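Local coordinates for sulfatase (Bacteroides fragilis CAG:558, PDB 6USS), which probably hydrolyses aryl sulfate esters, as a calcium-dependent member of the sulfatase family from a gut bacterium, studied here as a catalytic-site mutant, at residues A[46-51]-A[62-67]; A[106-111]-A[425-430]; A[134-139]-A[179-184]; A[458-463]-A[481-486]. The protein carries 1 engineered substitution. All coordinates share one frame; numbering follows the deposited sequence.

Contact 1: residues A[46-51]-A[62-67]; sequences WQDTSL and EVYETP
An ST turn at Thr49, in the loop that leaves strand 35-41, meets the chain just ahead of helix 67-74, where Thr66 holds the N-cap position. Thr49 OG1 accepts the N-H of Leu51, 2.8 Å from N to OG1, closing the turn, and shares a second hydrogen bond with Thr66 OG1 at 2.6 Å. Thr66 OG1 reaches this spot because it stands between its own backbone N and carbonyl carbon (chi1 57°), which leaves the methyl CG2 to rest 3.8 Å from Thr49 CA. One residue on, Ser50 OG accepts the N-H of Thr66 at 2.8 Å in a fairly straight bond of 158°; the same hydroxyl is also hydrogen-bonded to Glu70 OE2 on the following helix, so it links the loop to both the start and the first turn of helix 67-74. Tyr64, the first residue past helix 59-63, lays its ring alongside the backbone of residues 47-49, with Gln47 O in the ring plane at its edge, 3.5 Å from Tyr64 CD2. The Asp48 carboxylate runs beside this ring and points the same way, its plane turned 86° from that of the ring. Asp48 OD2 is hydrogen-bonded to Gly45 N and Tyr288 OH; the Asp48 side chain lies about 7 Å from that of the calcium ligand Asp43. Ile292 of helix 283-308 touches both Asp48 and Thr66. A water joins the side chains of Asp48 and Tyr64, donating to Asp48 OD1 at 2.6 Å and lying 2.8 Å from Tyr64 OH.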
# COMPACT_ATOMS: atom_id res chain seq x y z
N TRP A 46 -9.51 -14.73 -28.41
CA TRP A 46 -9.49 -13.81 -29.54
C TRP A 46 -10.86 -13.59 -30.18
O TRP A 46 -11.04 -12.59 -30.89
CB TRP A 46 -8.56 -14.35 -30.62
CG TRP A 46 -8.00 -13.34 -31.58
CD1 TRP A 46 -7.34 -12.18 -31.26
CD2 TRP A 46 -7.99 -13.43 -33.01
NE1 TRP A 46 -6.93 -11.54 -32.41
CE2 TRP A 46 -7.33 -12.28 -33.50
CE3 TRP A 46 -8.50 -14.35 -33.93
CZ2 TRP A 46 -7.15 -12.04 -34.87
CZ3 TRP A 46 -8.32 -14.11 -35.29
CH2 TRP A 46 -7.64 -12.97 -35.74
N GLN A 47 -11.81 -14.49 -29.97
CA GLN A 47 -13.11 -14.39 -30.62
C GLN A 47 -14.26 -14.37 -29.62
O GLN A 47 -15.41 -14.57 -30.02
CB GLN A 47 -13.29 -15.55 -31.61
CG GLN A 47 -12.38 -15.48 -32.84
CD GLN A 47 -12.95 -14.58 -33.91
OE1 GLN A 47 -14.15 -14.33 -33.95
NE2 GLN A 47 -12.09 -14.11 -34.82
N ASP A 48 -13.97 -14.13 -28.34
CA ASP A 48 -15.00 -14.07 -27.30
C ASP A 48 -15.60 -12.67 -27.16
O ASP A 48 -15.67 -12.09 -26.08
CB ASP A 48 -14.42 -14.55 -25.98
CG ASP A 48 -14.02 -16.01 -26.03
OD1 ASP A 48 -14.46 -16.71 -26.97
OD2 ASP A 48 -13.26 -16.45 -25.13
N THR A 49 -16.04 -12.12 -28.29
CA THR A 49 -16.47 -10.74 -28.40
C THR A 49 -17.29 -10.62 -29.67
O THR A 49 -17.16 -11.43 -30.60
CB THR A 49 -15.26 -9.78 -28.43
OG1 THR A 49 -15.67 -8.47 -28.84
CG2 THR A 49 -14.20 -10.30 -29.40
N SER A 50 -18.17 -9.61 -29.71
CA SER A 50 -18.82 -9.28 -30.97
C SER A 50 -17.91 -8.46 -31.88
O SER A 50 -18.23 -8.33 -33.07
CB SER A 50 -20.15 -8.53 -30.75
OG SER A 50 -20.01 -7.35 -29.98
N LEU A 51 -16.79 -7.93 -31.39
CA LEU A 51 -15.88 -7.16 -32.24
C LEU A 51 -14.97 -8.10 -33.04
O LEU A 51 -14.20 -8.84 -32.43
CB LEU A 51 -15.03 -6.20 -31.41
CG LEU A 51 -13.96 -5.35 -32.13
CD1 LEU A 51 -14.59 -4.37 -33.15
CD2 LEU A 51 -13.07 -4.59 -31.14
N GLU A 62 -21.06 -13.13 -34.33
CA GLU A 62 -22.50 -12.95 -34.48
C GLU A 62 -23.23 -13.20 -33.16
O GLU A 62 -24.21 -12.51 -32.86
CB GLU A 62 -23.05 -13.86 -35.58
CG GLU A 62 -22.49 -13.64 -37.00
CD GLU A 62 -22.86 -12.29 -37.62
OE1 GLU A 62 -23.45 -11.42 -36.93
OE2 GLU A 62 -22.56 -12.09 -38.82
N VAL A 63 -22.78 -14.16 -32.35
CA VAL A 63 -23.59 -14.52 -31.18
C VAL A 63 -23.26 -13.70 -29.93
O VAL A 63 -24.16 -13.41 -29.13
CB VAL A 63 -23.50 -16.04 -30.88
CG1 VAL A 63 -23.78 -16.84 -32.13
CG2 VAL A 63 -22.16 -16.46 -30.27
N TYR A 64 -22.00 -13.31 -29.72
CA TYR A 64 -21.66 -12.57 -28.50
C TYR A 64 -22.07 -11.11 -28.63
O TYR A 64 -22.31 -10.60 -29.72
CB TYR A 64 -20.17 -12.68 -28.20
CG TYR A 64 -19.71 -14.11 -27.96
CD1 TYR A 64 -20.43 -14.96 -27.12
CD2 TYR A 64 -18.56 -14.60 -28.56
CE1 TYR A 64 -20.02 -16.27 -26.90
CE2 TYR A 64 -18.14 -15.91 -28.34
CZ TYR A 64 -18.88 -16.75 -27.51
OH TYR A 64 -18.48 -18.06 -27.29
N GLU A 65 -22.14 -10.43 -27.49
CA GLU A 65 -22.53 -9.02 -27.47
C GLU A 65 -21.55 -8.23 -26.60
O GLU A 65 -21.66 -8.22 -25.37
CB GLU A 65 -23.96 -8.87 -26.99
CG GLU A 65 -24.97 -9.49 -27.94
CD GLU A 65 -26.38 -9.45 -27.39
OE1 GLU A 65 -26.64 -8.66 -26.45
OE2 GLU A 65 -27.23 -10.21 -27.89
N THR A 66 -20.59 -7.58 -27.24
CA THR A 66 -19.67 -6.66 -26.57
C THR A 66 -19.80 -5.29 -27.24
O THR A 66 -18.88 -4.82 -27.92
CB THR A 66 -18.23 -7.17 -26.61
OG1 THR A 66 -17.81 -7.39 -27.97
CG2 THR A 66 -18.12 -8.47 -25.83
N PRO A 67 -20.95 -4.63 -27.08
CA PRO A 67 -21.13 -3.34 -27.77
C PRO A 67 -20.18 -2.27 -27.27
O PRO A 67 -19.85 -1.35 -28.03
CB PRO A 67 -22.59 -2.98 -27.46
CG PRO A 67 -22.84 -3.64 -26.11
CD PRO A 67 -22.07 -4.94 -26.18
O HOH W 1 -15.84 -18.70 -27.95

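Contact 2: residues A[106-111]-A[425-430]; sequences VTNWTY and WNFPNH
Thr107 points its side chain at the end of strand 422-427 and spreads it over Asn426, Pro428 and Asn429. From CB, which lies 3.3 Å from Asn429 OD1, the methyl CG2 goes to Asn426 O at 3.3 Å, while OG1 passes Pro428 CD and donates to Asn429 OD1 at 2.7 Å. The hydroxyl stands between its backbone N and carbonyl carbon (chi1 42°) and approaches the amide oxygen 24° out of the carbonyl plane. A water donates to both Thr107 O and Asn426 O, and Thr107 O also sits 3.1 Å from Phe427 CD1. The next side chain, Asn108, slides past Asn429 in the opposite direction, with CB 3.5 Å from Asn429 ND2 and the two amides strongly turned against each other. Asp118 OD2 accepts from both amide nitrogens and from His430 N, so one carboxylate oxygen ties the two segments together. The contact thus joins the four-stranded antiparallel sheet, in which Phe427 pairs with Thr441 of strand 441-446, to the loop after helix 101-104, whose Val106 and Trp109 pack against helix 88-97, the helix that begins at the engineered calcium ligand Cys88.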
# COMPACT_ATOMS: atom_id res chain seq x y z
N VAL A 106 8.12 -17.88 -13.73
CA VAL A 106 6.78 -18.15 -13.24
C VAL A 106 5.98 -18.63 -14.45
O VAL A 106 5.16 -17.88 -14.99
CB VAL A 106 6.14 -16.91 -12.58
CG1 VAL A 106 5.01 -17.32 -11.69
CG2 VAL A 106 7.16 -16.13 -11.80
N THR A 107 6.22 -19.87 -14.88
CA THR A 107 5.80 -20.35 -16.20
C THR A 107 4.54 -21.20 -16.16
O THR A 107 4.01 -21.54 -17.23
CB THR A 107 6.93 -21.15 -16.88
OG1 THR A 107 7.56 -22.02 -15.94
CG2 THR A 107 7.98 -20.22 -17.49
N ASN A 108 4.06 -21.56 -14.98
CA ASN A 108 2.75 -22.18 -14.84
C ASN A 108 2.01 -21.45 -13.73
O ASN A 108 2.56 -20.54 -13.09
CB ASN A 108 2.89 -23.67 -14.57
CG ASN A 108 1.64 -24.43 -14.87
OD1 ASN A 108 0.58 -23.84 -15.14
ND2 ASN A 108 1.72 -25.76 -14.79
N TRP A 109 0.75 -21.82 -13.47
CA TRP A 109 -0.05 -21.01 -12.56
C TRP A 109 0.30 -21.26 -11.09
O TRP A 109 0.58 -22.38 -10.67
CB TRP A 109 -1.55 -21.23 -12.81
CG TRP A 109 -2.09 -22.57 -12.43
CD1 TRP A 109 -2.18 -23.67 -13.23
CD2 TRP A 109 -2.66 -22.93 -11.16
NE1 TRP A 109 -2.76 -24.71 -12.53
CE2 TRP A 109 -3.06 -24.29 -11.26
CE3 TRP A 109 -2.86 -22.25 -9.96
CZ2 TRP A 109 -3.64 -24.97 -10.19
CZ3 TRP A 109 -3.46 -22.93 -8.90
CH2 TRP A 109 -3.84 -24.28 -9.03
N THR A 110 0.28 -20.18 -10.30
CA THR A 110 0.72 -20.23 -8.91
C THR A 110 -0.45 -20.08 -7.95
O THR A 110 -1.46 -19.43 -8.26
CB THR A 110 1.74 -19.12 -8.63
OG1 THR A 110 1.07 -17.85 -8.65
CG2 THR A 110 2.83 -19.12 -9.66
N TYR A 111 -0.30 -20.71 -6.76
CA TYR A 111 -1.00 -20.36 -5.53
C TYR A 111 -0.32 -20.97 -4.30
O TYR A 111 0.13 -20.22 -3.43
CB TYR A 111 -2.49 -20.76 -5.58
CG TYR A 111 -3.25 -20.24 -4.37
CD1 TYR A 111 -3.93 -19.01 -4.42
CD2 TYR A 111 -3.26 -20.95 -3.18
CE1 TYR A 111 -4.61 -18.54 -3.31
CE2 TYR A 111 -3.93 -20.48 -2.06
CZ TYR A 111 -4.60 -19.28 -2.13
OH TYR A 111 -5.25 -18.82 -1.02
N TRP A 425 8.13 -17.90 -26.16
CA TRP A 425 7.40 -18.52 -25.05
C TRP A 425 8.18 -19.73 -24.54
O TRP A 425 8.84 -20.45 -25.31
CB TRP A 425 6.01 -18.98 -25.46
CG TRP A 425 5.10 -17.95 -26.01
CD1 TRP A 425 4.00 -17.41 -25.39
CD2 TRP A 425 5.15 -17.38 -27.32
NE1 TRP A 425 3.38 -16.53 -26.23
CE2 TRP A 425 4.06 -16.49 -27.42
CE3 TRP A 425 6.00 -17.53 -28.42
CZ2 TRP A 425 3.81 -15.74 -28.58
CZ3 TRP A 425 5.75 -16.79 -29.57
CH2 TRP A 425 4.66 -15.91 -29.64
N ASN A 426 8.08 -19.97 -23.24
CA ASN A 426 8.64 -21.18 -22.64
C ASN A 426 7.66 -21.73 -21.62
O ASN A 426 7.31 -21.03 -20.67
CB ASN A 426 9.99 -20.93 -21.97
CG ASN A 426 10.70 -22.22 -21.65
OD1 ASN A 426 10.51 -23.21 -22.34
ND2 ASN A 426 11.48 -22.23 -20.59
N PHE A 427 7.24 -22.98 -21.81
CA PHE A 427 6.35 -23.69 -20.88
C PHE A 427 6.98 -25.04 -20.56
O PHE A 427 6.54 -26.08 -21.07
CB PHE A 427 4.94 -23.86 -21.46
CG PHE A 427 3.92 -24.30 -20.45
CD1 PHE A 427 3.30 -23.38 -19.61
CD2 PHE A 427 3.56 -25.66 -20.35
CE1 PHE A 427 2.34 -23.79 -18.66
CE2 PHE A 427 2.60 -26.08 -19.41
CZ PHE A 427 2.00 -25.15 -18.56
N PRO A 428 8.00 -25.06 -19.73
CA PRO A 428 8.60 -26.32 -19.29
C PRO A 428 7.85 -26.93 -18.11
O PRO A 428 8.42 -27.21 -17.06
CB PRO A 428 10.02 -25.90 -18.90
CG PRO A 428 9.85 -24.49 -18.39
CD PRO A 428 8.66 -23.89 -19.12
N ASN A 429 6.54 -27.11 -18.28
CA ASN A 429 5.64 -27.43 -17.19
C ASN A 429 4.60 -28.44 -17.65
O ASN A 429 4.55 -28.84 -18.81
CB ASN A 429 4.96 -26.17 -16.66
CG ASN A 429 5.93 -25.24 -16.00
OD1 ASN A 429 6.63 -24.47 -16.67
ND2 ASN A 429 6.00 -25.31 -14.67
N HIS A 430 3.73 -28.85 -16.72
CA HIS A 430 2.65 -29.79 -17.05
C HIS A 430 1.33 -29.19 -16.58
O HIS A 430 1.01 -29.24 -15.38
CB HIS A 430 2.91 -31.16 -16.42
CG HIS A 430 2.23 -32.29 -17.13
ND1 HIS A 430 2.23 -33.59 -16.65
CD2 HIS A 430 1.52 -32.32 -18.29
CE1 HIS A 430 1.56 -34.36 -17.48
NE2 HIS A 430 1.12 -33.63 -18.48
O HOH W 2 4.98 -20.22 -19.53

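Contact 3: residues A[134-139]-A[179-184]; sequences VCQVPN and YHMGFE
Gln136, just past the end of strand 133-135, faces a type I beta turn that runs from Tyr179 to Gly182 and is closed by Gly182 N on Tyr179 O at 3.1 Å. The two chains come closest at Gln136 and Met181, whose CA atoms are 6.8 Å apart. Two hydrogen bonds, both donated by Gln136 and both accepted by His180, join the segments. The backbone N of Gln136 donates to His180 NE2 at 2.9 Å in a nearly straight bond (171°), slightly tilted from the imidazole plane. The extended side chain of Gln136 slides past the imidazole in the opposite direction and donates from NE2 to His180 O at 2.7 Å, in the carbonyl plane and on a lone pair. Its amide is fixed further by Ser148 N at OE1 and by Glu151 OE1 at NE2. With CG anti to the backbone N (chi1 171°), the His180 ring projects to the other segment, where Val137 CG1 meets its edge 3.8 Å from CE1. Met181, doubly bent, brings CE across Val134 CG2 at 3.7 Å, beside Ile96 of helix 88-97. His180 ND1 bonds to Glu184 OE1 of the second subunit, and the Tyr179 ring stacks on Tyr179 of that subunit. The type I turn thus lies at the interface of the two subunits, its histidine bonding its own chain through NE2 and the second subunit through ND1.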
# COMPACT_ATOMS: atom_id res chain seq x y z
N VAL A 134 6.26 -13.49 -8.25
CA VAL A 134 7.19 -12.37 -8.24
C VAL A 134 6.96 -11.55 -6.98
O VAL A 134 5.89 -11.58 -6.37
CB VAL A 134 7.05 -11.49 -9.50
CG1 VAL A 134 7.14 -12.35 -10.76
CG2 VAL A 134 5.73 -10.70 -9.44
N CYS A 135 7.99 -10.80 -6.60
CA CYS A 135 7.90 -9.81 -5.53
C CYS A 135 8.99 -8.78 -5.79
O CYS A 135 9.79 -8.90 -6.72
CB CYS A 135 8.02 -10.48 -4.16
SG CYS A 135 9.63 -11.30 -3.91
N GLN A 136 9.03 -7.75 -4.93
CA GLN A 136 10.01 -6.68 -5.09
C GLN A 136 11.14 -6.76 -4.09
O GLN A 136 11.99 -5.87 -4.07
CB GLN A 136 9.34 -5.31 -4.99
CG GLN A 136 8.29 -5.01 -6.02
CD GLN A 136 7.91 -3.53 -6.04
OE1 GLN A 136 8.53 -2.73 -6.76
NE2 GLN A 136 6.91 -3.15 -5.23
N VAL A 137 11.18 -7.80 -3.26
CA VAL A 137 12.22 -7.96 -2.25
C VAL A 137 13.09 -9.15 -2.61
O VAL A 137 12.66 -10.02 -3.38
CB VAL A 137 11.61 -8.10 -0.85
CG1 VAL A 137 11.03 -6.79 -0.43
CG2 VAL A 137 10.55 -9.17 -0.87
N PRO A 138 14.31 -9.23 -2.11
CA PRO A 138 15.17 -10.38 -2.44
C PRO A 138 15.04 -11.50 -1.41
O PRO A 138 14.32 -11.35 -0.41
CB PRO A 138 16.57 -9.77 -2.46
CG PRO A 138 16.49 -8.66 -1.43
CD PRO A 138 15.07 -8.12 -1.49
N ASN A 139 15.72 -12.63 -1.66
CA ASN A 139 15.82 -13.74 -0.71
C ASN A 139 14.46 -14.36 -0.39
O ASN A 139 14.25 -14.89 0.71
CB ASN A 139 16.52 -13.32 0.59
CG ASN A 139 17.88 -12.68 0.34
OD1 ASN A 139 18.69 -13.17 -0.45
ND2 ASN A 139 18.14 -11.56 1.01
N TYR A 179 -0.65 -4.24 -2.56
CA TYR A 179 0.07 -3.16 -1.88
C TYR A 179 1.58 -3.36 -1.97
O TYR A 179 2.32 -2.41 -2.23
CB TYR A 179 -0.34 -3.07 -0.41
CG TYR A 179 -1.80 -2.85 -0.16
CD1 TYR A 179 -2.41 -1.64 -0.52
CD2 TYR A 179 -2.57 -3.83 0.46
CE1 TYR A 179 -3.75 -1.41 -0.29
CE2 TYR A 179 -3.93 -3.62 0.69
CZ TYR A 179 -4.51 -2.41 0.32
OH TYR A 179 -5.85 -2.18 0.55
N HIS A 180 2.06 -4.59 -1.71
CA HIS A 180 3.49 -4.86 -1.84
C HIS A 180 4.00 -4.52 -3.23
O HIS A 180 5.15 -4.07 -3.37
CB HIS A 180 3.81 -6.32 -1.54
CG HIS A 180 5.22 -6.69 -1.87
ND1 HIS A 180 6.29 -6.39 -1.04
CD2 HIS A 180 5.76 -7.29 -2.96
CE1 HIS A 180 7.41 -6.80 -1.60
NE2 HIS A 180 7.12 -7.35 -2.76
N MET A 181 3.18 -4.75 -4.26
CA MET A 181 3.57 -4.55 -5.65
C MET A 181 3.45 -3.10 -6.10
O MET A 181 3.70 -2.81 -7.27
CB MET A 181 2.74 -5.46 -6.55
CG MET A 181 3.00 -6.95 -6.29
SD MET A 181 4.74 -7.38 -6.57
CE MET A 181 4.86 -7.31 -8.36
N GLY A 182 3.09 -2.17 -5.22
CA GLY A 182 3.06 -0.77 -5.58
C GLY A 182 1.69 -0.16 -5.82
O GLY A 182 1.62 0.98 -6.28
N PHE A 183 0.60 -0.86 -5.52
CA PHE A 183 -0.74 -0.28 -5.60
C PHE A 183 -1.12 0.37 -4.27
O PHE A 183 -0.98 -0.24 -3.20
CB PHE A 183 -1.77 -1.35 -5.99
CG PHE A 183 -1.65 -1.82 -7.43
CD1 PHE A 183 -2.29 -1.12 -8.46
CD2 PHE A 183 -0.91 -2.96 -7.75
CE1 PHE A 183 -2.20 -1.55 -9.79
CE2 PHE A 183 -0.80 -3.40 -9.07
CZ PHE A 183 -1.44 -2.69 -10.10
N GLU A 184 -1.60 1.61 -4.33
CA GLU A 184 -2.03 2.30 -3.12
C GLU A 184 -3.42 1.87 -2.68
O GLU A 184 -3.74 1.99 -1.49
CB GLU A 184 -1.99 3.80 -3.34
CG GLU A 184 -0.60 4.34 -3.64
CD GLU A 184 -0.62 5.81 -3.99
OE1 GLU A 184 -1.51 6.23 -4.76
OE2 GLU A 184 0.24 6.56 -3.48

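Contact 4: residues A[458-463]-A[481-486]; sequences GKKELF and DIVKHL
Lys460 NZ, at the end of a side chain that passes over Val483, is hydrogen-bonded to Pro514 O, with weak further bonds to Ile517 O and to Ser487 OG on helix 480-496. The ammonium group thereby ties strand 460-464 to the C-terminal tail, while the aliphatic part of the same chain does the packing. CG stands anti to the carbonyl carbon (chi1 -64°) and the chain runs on extended, which carries CD obliquely against Val483 CG1 at 3.6 Å; the bend at the last torsion turns NZ alone. No hydrogen bond joins the two segments directly; the rest of their contact is apolar. Leu462, two residues along on the same face of the strand, sends its isobutyl end against the helix, with CG anti to the backbone N (chi1 177°). Its CD2 touches Ile482 CG2 at 3.7 Å and Val483 CG2 at 4.0 Å, while CD1 crosses toward Leu486 CD1 at 4.2 Å. Ile482 and Leu486 are brought onto one side by a single helical turn, closed by Leu486 N on Ile482 O at 2.8 Å. The strand itself is held by Asn474 OD1, which accepts from Leu462 N. Around the contact, Trp449 touches both Leu462 and Ile482, and Leu486 continues onto Leu451 and Val444. The strand and helix axes pass 9.6 Å apart at 111°, so the helix lies steeply across the strand. A helix packed in this way over one face of a four-stranded antiparallel sheet is the layout of the smaller C-terminal subdomain of sulfatases.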
# COMPACT_ATOMS: atom_id res chain seq x y z
N GLY A 458 10.74 -34.14 -28.57
CA GLY A 458 11.55 -33.44 -29.56
C GLY A 458 10.84 -33.08 -30.85
O GLY A 458 11.50 -32.64 -31.81
N LYS A 459 9.53 -33.28 -30.93
CA LYS A 459 8.78 -32.93 -32.12
C LYS A 459 8.86 -31.43 -32.37
O LYS A 459 8.82 -30.62 -31.44
CB LYS A 459 7.32 -33.38 -31.95
CG LYS A 459 6.36 -32.95 -33.04
CD LYS A 459 6.39 -33.93 -34.23
CE LYS A 459 5.47 -33.46 -35.38
NZ LYS A 459 5.98 -33.93 -36.71
N LYS A 460 9.00 -31.04 -33.64
CA LYS A 460 8.99 -29.64 -34.03
C LYS A 460 7.88 -29.38 -35.04
O LYS A 460 7.61 -30.21 -35.91
CB LYS A 460 10.35 -29.22 -34.60
CG LYS A 460 11.51 -29.28 -33.59
CD LYS A 460 12.82 -28.74 -34.19
CE LYS A 460 13.95 -28.71 -33.17
NZ LYS A 460 15.29 -28.98 -33.78
N GLU A 461 7.20 -28.23 -34.90
CA GLU A 461 6.15 -27.79 -35.82
C GLU A 461 6.47 -26.38 -36.30
O GLU A 461 6.83 -25.51 -35.50
CB GLU A 461 4.77 -27.82 -35.16
CG GLU A 461 4.27 -29.22 -34.85
CD GLU A 461 2.88 -29.24 -34.24
OE1 GLU A 461 2.48 -28.24 -33.60
OE2 GLU A 461 2.18 -30.27 -34.39
N LEU A 462 6.36 -26.17 -37.60
CA LEU A 462 6.65 -24.87 -38.20
C LEU A 462 5.40 -24.42 -38.95
O LEU A 462 4.90 -25.14 -39.81
CB LEU A 462 7.85 -24.97 -39.14
CG LEU A 462 8.22 -23.68 -39.89
CD1 LEU A 462 8.77 -22.69 -38.92
CD2 LEU A 462 9.24 -23.94 -40.97
N PHE A 463 4.90 -23.24 -38.60
CA PHE A 463 3.70 -22.72 -39.25
C PHE A 463 3.96 -21.34 -39.82
O PHE A 463 4.67 -20.53 -39.21
CB PHE A 463 2.50 -22.64 -38.28
CG PHE A 463 2.11 -23.97 -37.67
CD1 PHE A 463 1.35 -24.89 -38.39
CD2 PHE A 463 2.49 -24.30 -36.38
CE1 PHE A 463 0.99 -26.11 -37.82
CE2 PHE A 463 2.13 -25.51 -35.80
CZ PHE A 463 1.38 -26.41 -36.52
N ASP A 481 15.83 -25.55 -43.56
CA ASP A 481 16.61 -24.34 -43.34
C ASP A 481 16.03 -23.52 -42.20
O ASP A 481 16.74 -23.12 -41.26
CB ASP A 481 16.69 -23.52 -44.65
CG ASP A 481 15.32 -23.49 -45.46
OD1 ASP A 481 14.64 -24.54 -45.60
OD2 ASP A 481 14.94 -22.41 -46.00
N ILE A 482 14.71 -23.28 -42.24
CA ILE A 482 14.07 -22.43 -41.26
C ILE A 482 14.10 -23.07 -39.88
O ILE A 482 14.49 -22.43 -38.89
CB ILE A 482 12.62 -22.14 -41.68
CG1 ILE A 482 12.62 -21.34 -42.99
CG2 ILE A 482 11.90 -21.42 -40.57
CD1 ILE A 482 11.25 -21.00 -43.51
N VAL A 483 13.69 -24.34 -39.80
CA VAL A 483 13.58 -25.04 -38.53
C VAL A 483 14.89 -24.94 -37.76
O VAL A 483 14.91 -24.65 -36.55
CB VAL A 483 13.17 -26.51 -38.77
CG1 VAL A 483 13.21 -27.30 -37.48
CG2 VAL A 483 11.77 -26.58 -39.38
N LYS A 484 16.01 -25.11 -38.45
CA LYS A 484 17.30 -25.06 -37.77
C LYS A 484 17.60 -23.66 -37.26
O LYS A 484 18.01 -23.49 -36.10
CB LYS A 484 18.41 -25.58 -38.69
CG LYS A 484 19.73 -25.81 -37.95
CD LYS A 484 20.87 -26.08 -38.90
CE LYS A 484 21.08 -24.91 -39.84
NZ LYS A 484 22.41 -24.95 -40.50
N HIS A 485 17.42 -22.64 -38.11
CA HIS A 485 17.75 -21.28 -37.69
C HIS A 485 16.87 -20.84 -36.53
O HIS A 485 17.36 -20.34 -35.51
CB HIS A 485 17.62 -20.31 -38.86
CG HIS A 485 18.58 -20.57 -39.99
ND1 HIS A 485 18.31 -20.21 -41.30
CD2 HIS A 485 19.80 -21.16 -40.02
CE1 HIS A 485 19.32 -20.57 -42.08
NE2 HIS A 485 20.24 -21.14 -41.32
N LEU A 486 15.56 -21.09 -36.63
CA LEU A 486 14.67 -20.75 -35.53
C LEU A 486 14.92 -21.63 -34.31
O LEU A 486 14.75 -21.17 -33.17
CB LEU A 486 13.21 -20.83 -35.97
CG LEU A 486 12.86 -19.79 -37.01
CD1 LEU A 486 11.38 -19.85 -37.28
CD2 LEU A 486 13.28 -18.39 -36.55

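In the fold
Contact 1 closes first along the chain, in the loop after strand 35-41 of the large mixed sheet. Contact 3 is nested inside the long loop closed by contact 2, and the two touch where Val106 packs on Val134; their centres are about 20 Å apart. Contact 4 comes last. Contacts 2 and 4, about 22 Å apart between centres, engage the two outermost strands, 422-427 and 460-464, of the same antiparallel sheet. The centres of contacts 1 and 3 are about 36 Å apart, on opposite sides of the chain's centre. Contact 2 connects the calcium-binding part to the C-terminal sheet, contact 4 backs that sheet with a helix, and contact 3 reaches the second subunit.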